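Local structure of SPD1 nuclease (Streptococcus pyogenes, 2XGR) at residues L62-A73 / C128-V138. The protein probably cleaves DNA as an extracellular, prophage-encoded endonuclease of the His-Me finger group, with a bound metal ion likely taking part. Sequence-based numbering, arbitrary orientation.
Sequences LQLGELDNLNRA and CGLNDEPRNLV
L62 meets L130 tip to tip, CD2 of L62 lying 3.7 Å from CD1 of L130. CD2 of L62 also rests on CB of C128; CG anti to the backbone N (chi1 172°) directs the branch toward that segment. L64 CD1 touches E133 CG at 3.5 Å and, more loosely, L130 CD1 at 4.0 Å. CB of L64 lies alongside CB of R135. G65 O lies beside the aliphatic part of R135, 3.4 Å from CG. One water lies within hydrogen-bonding distance of both G65 O and R135 O. L67 crosses R135 at about a right angle, its CG over one guanidinium face, offset toward the rim. Its CD1 touches the ring of P134. D68 and R72 form a salt bridge across the D68-N71 turn, with NE and NH2 of R72 both on OD2. A73 CB sits 3.4 Å from L137 O and near P134 O, with V138 CG1 beside it. A second water accepts from A73 N and donates to L137 O.

E133 OE2 accepts from R135 N and, 2.8 Å away, from R135 NH1 in the guanidinium plane. The contact joins the edge of the main sheet, strand 61-64, to the strand pair 119-121/137-139, which probably belongs to the His-Me finger (beta-beta-alpha-metal) motif. E133 and R135 pair charges within their own segment, and mostly their carbon chains touch L64 and L67.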
loop_
_atom_site.group_PDB
_atom_site.type_symbol
_atom_site.label_atom_id
_atom_site.label_comp_id
_atom_site.label_asym_id
_atom_site.label_seq_id
_atom_site.Cartn_x
_atom_site.Cartn_y
_atom_site.Cartn_z
ATOM N N LEU A 62 -7.084 4.813 10.704
ATOM C CA LEU A 62 -5.746 4.850 10.144
ATOM C C LEU A 62 -4.809 4.740 11.323
ATOM O O LEU A 62 -4.899 5.490 12.260
ATOM C CB LEU A 62 -5.544 6.162 9.406
ATOM C CG LEU A 62 -4.129 6.465 8.901
ATOM C CD1 LEU A 62 -3.787 5.469 7.776
ATOM C CD2 LEU A 62 -4.070 7.915 8.400
ATOM N N GLN A 63 -3.966 3.718 11.293
ATOM C CA GLN A 63 -2.986 3.518 12.362
ATOM C C GLN A 63 -1.579 3.648 11.777
ATOM O O GLN A 63 -1.264 2.954 10.821
ATOM C CB GLN A 63 -3.294 2.150 12.997
ATOM C CG GLN A 63 -2.584 1.996 14.362
ATOM C CD GLN A 63 -3.338 1.100 15.372
ATOM O OE1 GLN A 63 -2.699 0.611 16.310
ATOM N NE2 GLN A 63 -4.654 0.853 15.181
ATOM N N LEU A 64 -0.713 4.475 12.371
ATOM C CA LEU A 64 0.613 4.677 11.836
ATOM C C LEU A 64 1.617 4.114 12.827
ATOM O O LEU A 64 1.588 4.497 13.983
ATOM C CB LEU A 64 0.875 6.162 11.666
ATOM C CG LEU A 64 -0.046 6.895 10.655
ATOM C CD1 LEU A 64 0.255 8.427 10.601
ATOM C CD2 LEU A 64 0.086 6.218 9.300
ATOM N N GLY A 65 2.573 3.332 12.378
ATOM C CA GLY A 65 3.550 2.852 13.332
ATOM C C GLY A 65 4.470 3.980 13.814
ATOM O O GLY A 65 4.554 5.030 13.217
ATOM N N GLU A 66 5.093 3.778 14.968
ATOM C CA GLU A 66 6.096 4.781 15.455
ATOM C C GLU A 66 7.258 5.031 14.463
ATOM O O GLU A 66 7.602 4.179 13.604
ATOM C CB GLU A 66 6.697 4.245 16.803
ATOM C CG GLU A 66 7.671 3.098 16.461
ATOM C CD GLU A 66 8.103 2.286 17.632
ATOM O OE1 GLU A 66 8.399 2.884 18.684
ATOM O OE2 GLU A 66 8.114 1.041 17.501
ATOM N N LEU A 67 7.845 6.226 14.521
ATOM C CA LEU A 67 9.170 6.393 13.947
ATOM C C LEU A 67 10.151 5.706 14.860
ATOM O O LEU A 67 10.058 5.833 16.086
ATOM C CB LEU A 67 9.539 7.869 13.852
ATOM C CG LEU A 67 8.622 8.696 12.940
ATOM C CD1 LEU A 67 9.129 10.158 12.960
ATOM C CD2 LEU A 67 8.715 8.128 11.479
ATOM N N ASP A 68 11.043 4.897 14.270
ATOM C CA ASP A 68 11.894 4.053 15.132
ATOM C C ASP A 68 13.112 4.872 15.614
ATOM O O ASP A 68 13.165 6.073 15.456
ATOM C CB ASP A 68 12.255 2.745 14.411
ATOM C CG ASP A 68 13.214 2.953 13.240
ATOM O OD1 ASP A 68 13.786 4.066 13.033
ATOM O OD2 ASP A 68 13.389 1.956 12.491
ATOM N N ASN A 69 14.099 4.185 16.183
ATOM C CA ASN A 69 15.253 4.901 16.726
ATOM C C ASN A 69 16.146 5.533 15.695
ATOM O O ASN A 69 16.971 6.369 16.040
ATOM C CB ASN A 69 16.078 3.938 17.598
ATOM C CG ASN A 69 16.303 2.596 16.908
ATOM O OD1 ASN A 69 15.329 1.911 16.473
ATOM N ND2 ASN A 69 17.576 2.198 16.788
ATOM N N LEU A 70 15.979 5.177 14.406
ATOM C CA LEU A 70 16.640 5.903 13.321
ATOM C C LEU A 70 15.691 6.874 12.591
ATOM O O LEU A 70 15.989 7.347 11.485
ATOM C CB LEU A 70 17.261 4.882 12.341
ATOM C CG LEU A 70 18.402 4.058 12.964
ATOM C CD1 LEU A 70 18.812 3.038 11.897
ATOM C CD2 LEU A 70 19.589 5.031 13.363
ATOM N N ASN A 71 14.554 7.174 13.255
ATOM C CA ASN A 71 13.546 8.075 12.696
ATOM C C ASN A 71 12.889 7.530 11.424
ATOM O O ASN A 71 12.474 8.317 10.553
ATOM C CB ASN A 71 14.134 9.453 12.427
ATOM C CG ASN A 71 14.596 10.154 13.733
ATOM O OD1 ASN A 71 13.921 10.082 14.802
ATOM N ND2 ASN A 71 15.810 10.714 13.686
ATOM N N ARG A 72 12.915 6.214 11.247
ATOM C CA ARG A 72 12.336 5.656 10.019
ATOM C C ARG A 72 10.892 5.303 10.312
ATOM O O ARG A 72 10.565 4.742 11.378
ATOM C CB ARG A 72 13.116 4.340 9.640
ATOM C CG ARG A 72 14.602 4.590 9.358
ATOM C CD ARG A 72 15.351 3.263 9.084
ATOM N NE ARG A 72 15.204 2.299 10.196
ATOM C CZ ARG A 72 15.995 1.229 10.390
ATOM N NH1 ARG A 72 16.919 0.875 9.482
ATOM N NH2 ARG A 72 15.828 0.483 11.465
ATOM N N ALA A 73 10.038 5.477 9.267
ATOM C CA ALA A 73 8.659 4.964 9.403
ATOM C C ALA A 73 8.650 3.436 9.494
ATOM O O ALA A 73 9.491 2.741 8.902
ATOM C CB ALA A 73 7.887 5.372 8.110
ATOM N N CYS A 128 -5.640 7.753 2.415
ATOM C CA CYS A 128 -5.467 8.285 3.795
ATOM C C CYS A 128 -5.524 9.813 3.943
ATOM O O CYS A 128 -5.538 10.339 5.084
ATOM C CB CYS A 128 -4.145 7.776 4.426
ATOM S SG CYS A 128 -2.607 8.428 3.640
ATOM N N GLY A 129 -5.374 10.540 2.850
ATOM C CA GLY A 129 -5.420 11.993 2.952
ATOM C C GLY A 129 -4.307 12.696 3.712
ATOM O O GLY A 129 -4.412 13.904 4.009
ATOM N N LEU A 130 -3.204 12.011 3.957
ATOM C CA LEU A 130 -2.061 12.571 4.731
ATOM C C LEU A 130 -1.022 13.244 3.858
ATOM O O LEU A 130 -0.659 12.742 2.809
ATOM C CB LEU A 130 -1.288 11.468 5.480
ATOM C CG LEU A 130 -2.122 10.652 6.458
ATOM C CD1 LEU A 130 -1.130 9.612 6.992
ATOM C CD2 LEU A 130 -2.681 11.570 7.604
ATOM N N ASN A 131 -0.608 14.434 4.289
ATOM C CA ASN A 131 0.404 15.231 3.579
ATOM C C ASN A 131 1.578 15.393 4.543
ATOM O O ASN A 131 1.386 15.862 5.674
ATOM C CB ASN A 131 -0.172 16.635 3.321
ATOM C CG ASN A 131 -1.257 16.630 2.239
ATOM O OD1 ASN A 131 -0.959 16.380 1.073
ATOM N ND2 ASN A 131 -2.515 16.871 2.629
ATOM N N ASP A 132 2.768 15.048 4.068
ATOM C CA ASP A 132 4.008 15.271 4.830
ATOM C C ASP A 132 4.093 14.614 6.190
ATOM O O ASP A 132 4.802 15.126 7.051
ATOM C CB ASP A 132 4.324 16.768 4.991
ATOM C CG ASP A 132 5.566 17.173 4.216
ATOM O OD1 ASP A 132 5.395 17.798 3.130
ATOM O OD2 ASP A 132 6.706 16.841 4.675
ATOM N N GLU A 133 3.396 13.506 6.415
ATOM C CA GLU A 133 3.434 12.839 7.718
ATOM C C GLU A 133 4.578 11.822 7.682
ATOM O O GLU A 133 4.568 10.891 6.884
ATOM C CB GLU A 133 2.059 12.167 7.977
ATOM C CG GLU A 133 2.051 11.053 9.076
ATOM C CD GLU A 133 2.694 11.553 10.336
ATOM O OE1 GLU A 133 2.383 12.711 10.675
ATOM O OE2 GLU A 133 3.698 10.998 10.850
ATOM N N PRO A 134 5.639 12.008 8.517
ATOM C CA PRO A 134 6.792 11.153 8.291
ATOM C C PRO A 134 6.504 9.675 8.546
ATOM O O PRO A 134 7.250 8.831 8.020
ATOM C CB PRO A 134 7.839 11.684 9.306
ATOM C CG PRO A 134 7.060 12.484 10.235
ATOM C CD PRO A 134 5.952 13.095 9.454
ATOM N N ARG A 135 5.558 9.385 9.430
ATOM C CA ARG A 135 5.217 7.948 9.712
ATOM C C ARG A 135 4.519 7.248 8.549
ATOM O O ARG A 135 4.370 6.022 8.558
ATOM C CB ARG A 135 4.285 7.837 10.880
ATOM C CG ARG A 135 5.052 8.234 12.157
ATOM C CD ARG A 135 4.000 8.423 13.249
ATOM N NE ARG A 135 4.626 9.096 14.366
ATOM C CZ ARG A 135 4.886 10.404 14.474
ATOM N NH1 ARG A 135 4.740 11.301 13.445
ATOM N NH2 ARG A 135 5.300 10.809 15.673
ATOM N N ASN A 136 4.139 8.032 7.534
ATOM C CA ASN A 136 3.602 7.467 6.275
ATOM C C ASN A 136 4.494 7.755 5.061
ATOM O O ASN A 136 4.075 7.653 3.897
ATOM C CB ASN A 136 2.190 8.043 6.051
ATOM C CG ASN A 136 1.426 7.277 4.986
ATOM O OD1 ASN A 136 1.360 6.043 5.073
ATOM N ND2 ASN A 136 0.940 7.985 3.884
ATOM N N LEU A 137 5.799 8.039 5.281
ATOM C CA LEU A 137 6.691 8.347 4.174
ATOM C C LEU A 137 7.989 7.538 4.302
ATOM O O LEU A 137 8.509 7.434 5.416
ATOM C CB LEU A 137 7.079 9.848 4.179
ATOM C CG LEU A 137 5.938 10.827 3.828
ATOM C CD1 LEU A 137 6.321 12.280 4.137
ATOM C CD2 LEU A 137 5.551 10.655 2.344
ATOM N N VAL A 138 8.514 7.059 3.186
ATOM C CA VAL A 138 9.873 6.477 3.076
ATOM C C VAL A 138 10.535 6.950 1.784
ATOM O O VAL A 138 9.870 7.232 0.763
ATOM C CB VAL A 138 9.840 4.931 3.121
ATOM C CG1 VAL A 138 9.235 4.440 4.450
ATOM C CG2 VAL A 138 9.036 4.371 1.931
HETATM O O HOH W 1 5.449 4.493 10.692
HETATM O O HOH W 2 10.843 6.816 6.736
#